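Local coordinates for protein short-chain dehydrogenase/reductase SDR (Vibrio parahaemolyticus, PDB 3GUY) that probably catalyses an NAD(P)-dependent oxidation or reduction, as a member of the short-chain dehydrogenase/reductase family, at residues E67-H78 and R117-I128. The protein carries 2 engineered substitutions. Residues are numbered along the deposited sequence; the frame is centred on the assembly and turned at random.
Sequences EQLDSIPSTVVH and RYKDQPVNVVMI
V76 and V126 meet through one backbone bond, V126 N to V76 O at 2.7 Å, at the heart of two parallel neighbouring strands, 75-78 and 124-128. V126 O then accepts from H78 N, so that V126 bridges V76 and H78 as in a parallel ladder; bonds from V76 N to N124 O and from I128 N to H78 O continue it. Branched residues suit these extended backbones. On one sheet face V77 and V126 lie side by side, CG2 of V77 3.9 Å from CB of V126, while CG1 of V77, anti to its backbone N (chi1 174°), reaches I128 CD1. On the other face, toward helix 93-118, the flexible M127 folds back at chi2 and chi3, bringing its CE obliquely to 3.7 Å from H78 CD2. Ahead of the strands the core continues where the rigid ring of P73 lays CD over the face of the buried Y118, 4.1 Å from the ring centroid; a water links Y118 OH to S71 O.

The packing thins at the exposed I72, whose CD1 merely brushes the amide of Q121. At the solvent side, the long arm of R117 spans the gap to the exposed E67, where NH2 meets OE1 at 2.8 Å on its anti side; E113 also pairs with R117 through NE. Central strands joined through a helix, here 93-118, in a right-handed beta-alpha-beta crossover are characteristic of the Rossmann fold of short-chain dehydrogenases.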
# COMPACT_ATOMS: atom_id res chain seq x y z
N GLU D 67 25.11 -12.99 22.24
CA GLU D 67 25.85 -14.11 22.82
C GLU D 67 26.09 -13.86 24.32
O GLU D 67 25.98 -14.77 25.13
CB GLU D 67 27.19 -14.29 22.11
CG GLU D 67 27.95 -15.55 22.51
CD GLU D 67 27.25 -16.83 22.08
OE1 GLU D 67 26.70 -16.87 20.96
OE2 GLU D 67 27.27 -17.82 22.85
N GLN D 68 26.39 -12.63 24.67
CA GLN D 68 26.80 -12.30 26.03
C GLN D 68 25.63 -12.08 26.99
O GLN D 68 25.85 -11.80 28.14
CB GLN D 68 27.73 -11.07 26.01
CG GLN D 68 29.06 -11.31 25.28
CD GLN D 68 29.89 -12.39 25.97
OE1 GLN D 68 30.30 -13.39 25.35
NE2 GLN D 68 30.11 -12.22 27.27
N LEU D 69 24.39 -12.20 26.53
CA LEU D 69 23.25 -12.03 27.41
C LEU D 69 23.17 -13.24 28.31
O LEU D 69 23.56 -14.33 27.90
CB LEU D 69 21.95 -11.88 26.62
CG LEU D 69 21.73 -10.56 25.89
CD1 LEU D 69 20.40 -10.61 25.16
CD2 LEU D 69 21.78 -9.40 26.87
N ASP D 70 22.65 -13.04 29.52
CA ASP D 70 22.51 -14.11 30.51
C ASP D 70 21.23 -14.95 30.41
O ASP D 70 21.16 -16.03 30.99
CB ASP D 70 22.65 -13.54 31.93
CG ASP D 70 24.09 -13.40 32.34
OD1 ASP D 70 24.95 -14.01 31.69
OD2 ASP D 70 24.36 -12.67 33.31
N SER D 71 20.24 -14.46 29.68
CA SER D 71 18.99 -15.20 29.52
C SER D 71 18.35 -14.82 28.19
O SER D 71 18.86 -13.95 27.48
CB SER D 71 18.05 -14.88 30.69
OG SER D 71 17.97 -13.50 30.92
N ILE D 72 17.25 -15.50 27.87
CA ILE D 72 16.52 -15.29 26.65
C ILE D 72 15.66 -14.05 26.88
O ILE D 72 14.91 -13.99 27.85
CB ILE D 72 15.61 -16.49 26.36
CG1 ILE D 72 16.42 -17.77 26.19
CG2 ILE D 72 14.76 -16.26 25.11
CD1 ILE D 72 15.55 -19.00 26.30
N PRO D 73 15.76 -13.06 26.00
CA PRO D 73 14.88 -11.92 26.22
C PRO D 73 13.42 -12.28 26.01
O PRO D 73 13.11 -13.19 25.23
CB PRO D 73 15.35 -10.90 25.18
CG PRO D 73 16.12 -11.64 24.19
CD PRO D 73 16.68 -12.86 24.86
N SER D 74 12.54 -11.60 26.72
CA SER D 74 11.12 -11.79 26.52
C SER D 74 10.60 -10.74 25.52
O SER D 74 9.63 -10.98 24.81
CB SER D 74 10.39 -11.64 27.85
OG SER D 74 10.63 -10.35 28.39
N THR D 75 11.24 -9.57 25.50
CA THR D 75 10.97 -8.54 24.49
C THR D 75 12.30 -7.99 24.00
O THR D 75 13.28 -7.90 24.76
CB THR D 75 10.09 -7.40 25.08
OG1 THR D 75 8.92 -7.97 25.68
CG2 THR D 75 9.64 -6.40 24.01
N VAL D 76 12.33 -7.68 22.70
CA VAL D 76 13.39 -6.92 22.10
C VAL D 76 12.77 -5.76 21.33
O VAL D 76 11.90 -5.94 20.47
CB VAL D 76 14.28 -7.76 21.17
CG1 VAL D 76 15.35 -6.86 20.62
CG2 VAL D 76 14.86 -9.01 21.91
N VAL D 77 13.18 -4.56 21.68
CA VAL D 77 12.65 -3.40 21.06
C VAL D 77 13.76 -2.81 20.21
O VAL D 77 14.78 -2.36 20.73
CB VAL D 77 12.15 -2.38 22.05
CG1 VAL D 77 11.73 -1.10 21.33
CG2 VAL D 77 11.00 -2.98 22.88
N HIS D 78 13.55 -2.78 18.91
CA HIS D 78 14.55 -2.17 18.04
C HIS D 78 14.12 -0.75 17.70
O HIS D 78 13.16 -0.57 16.96
CB HIS D 78 14.77 -3.03 16.78
CG HIS D 78 15.80 -2.50 15.84
ND1 HIS D 78 17.13 -2.38 16.18
CD2 HIS D 78 15.70 -1.98 14.59
CE1 HIS D 78 17.81 -1.85 15.17
NE2 HIS D 78 16.96 -1.59 14.19
N ARG D 117 18.40 -17.15 16.68
CA ARG D 117 18.55 -17.63 18.07
C ARG D 117 17.22 -17.96 18.75
O ARG D 117 17.14 -18.92 19.54
CB ARG D 117 19.29 -16.60 18.91
CG ARG D 117 20.76 -16.45 18.59
CD ARG D 117 21.32 -15.27 19.39
NE ARG D 117 22.73 -15.06 19.13
CZ ARG D 117 23.76 -15.56 19.82
NH1 ARG D 117 23.55 -16.32 20.90
NH2 ARG D 117 25.00 -15.28 19.46
N TYR D 118 16.17 -17.20 18.44
CA TYR D 118 14.96 -17.21 19.28
C TYR D 118 13.66 -17.41 18.54
O TYR D 118 12.61 -17.11 19.08
CB TYR D 118 14.85 -15.89 20.06
CG TYR D 118 16.11 -15.46 20.74
CD1 TYR D 118 16.86 -16.36 21.53
CD2 TYR D 118 16.55 -14.14 20.64
CE1 TYR D 118 18.02 -15.93 22.17
CE2 TYR D 118 17.69 -13.72 21.24
CZ TYR D 118 18.43 -14.60 22.02
OH TYR D 118 19.56 -14.12 22.60
N LYS D 119 13.69 -17.91 17.32
CA LYS D 119 12.44 -18.05 16.57
C LYS D 119 11.44 -18.99 17.23
O LYS D 119 10.24 -18.81 17.07
CB LYS D 119 12.67 -18.43 15.10
CG LYS D 119 13.43 -19.70 14.88
CD LYS D 119 13.46 -20.11 13.42
CE LYS D 119 14.38 -21.31 13.16
NZ LYS D 119 15.82 -21.02 13.44
N ASP D 120 11.93 -20.01 17.93
CA ASP D 120 11.05 -21.01 18.57
C ASP D 120 10.76 -20.64 20.05
O ASP D 120 10.16 -21.43 20.79
CB ASP D 120 11.68 -22.41 18.47
CG ASP D 120 11.59 -23.01 17.05
OD1 ASP D 120 10.79 -22.53 16.21
OD2 ASP D 120 12.31 -24.01 16.78
N GLN D 121 11.18 -19.44 20.47
CA GLN D 121 10.93 -18.88 21.80
C GLN D 121 9.83 -17.81 21.72
O GLN D 121 9.73 -17.10 20.73
CB GLN D 121 12.19 -18.20 22.36
CG GLN D 121 13.41 -19.11 22.52
CD GLN D 121 13.26 -20.12 23.65
OE1 GLN D 121 12.49 -19.92 24.61
NE2 GLN D 121 13.99 -21.22 23.54
N PRO D 122 9.01 -17.67 22.77
CA PRO D 122 7.96 -16.62 22.74
C PRO D 122 8.59 -15.24 22.98
O PRO D 122 8.57 -14.72 24.08
CB PRO D 122 7.01 -17.05 23.86
CG PRO D 122 7.95 -17.72 24.89
CD PRO D 122 9.07 -18.37 24.07
N VAL D 123 9.19 -14.67 21.96
CA VAL D 123 9.80 -13.34 22.09
C VAL D 123 8.91 -12.37 21.29
O VAL D 123 8.33 -12.75 20.31
CB VAL D 123 11.26 -13.32 21.58
CG1 VAL D 123 11.88 -11.90 21.73
CG2 VAL D 123 12.10 -14.31 22.34
N ASN D 124 8.76 -11.15 21.78
CA ASN D 124 8.03 -10.11 21.06
C ASN D 124 9.08 -9.17 20.55
O ASN D 124 9.81 -8.56 21.34
CB ASN D 124 7.05 -9.34 21.98
CG ASN D 124 5.74 -10.10 22.24
OD1 ASN D 124 5.36 -11.02 21.47
ND2 ASN D 124 5.04 -9.73 23.34
N VAL D 125 9.22 -9.11 19.23
CA VAL D 125 10.19 -8.23 18.63
C VAL D 125 9.45 -6.98 18.18
O VAL D 125 8.60 -7.04 17.32
CB VAL D 125 10.89 -8.94 17.48
CG1 VAL D 125 11.84 -8.01 16.82
CG2 VAL D 125 11.64 -10.18 18.05
N VAL D 126 9.76 -5.87 18.80
CA VAL D 126 9.11 -4.62 18.50
C VAL D 126 10.01 -3.84 17.56
O VAL D 126 11.02 -3.25 17.97
CB VAL D 126 8.81 -3.80 19.75
CG1 VAL D 126 8.15 -2.45 19.35
CG2 VAL D 126 7.94 -4.61 20.76
N MET D 127 9.60 -3.78 16.30
CA MET D 127 10.38 -3.02 15.31
C MET D 127 9.86 -1.59 15.12
O MET D 127 8.80 -1.36 14.56
CB MET D 127 10.39 -3.80 14.01
CG MET D 127 11.05 -5.21 14.11
SD MET D 127 12.88 -5.24 14.37
CE MET D 127 13.23 -4.16 12.91
N ILE D 128 10.62 -0.60 15.56
CA ILE D 128 10.17 0.78 15.44
C ILE D 128 10.67 1.37 14.12
O ILE D 128 11.88 1.39 13.84
CB ILE D 128 10.58 1.64 16.62
CG1 ILE D 128 10.01 1.02 17.92
CG2 ILE D 128 10.10 3.07 16.42
CD1 ILE D 128 10.44 1.73 19.12
O HOH W 1 19.94 -14.90 25.17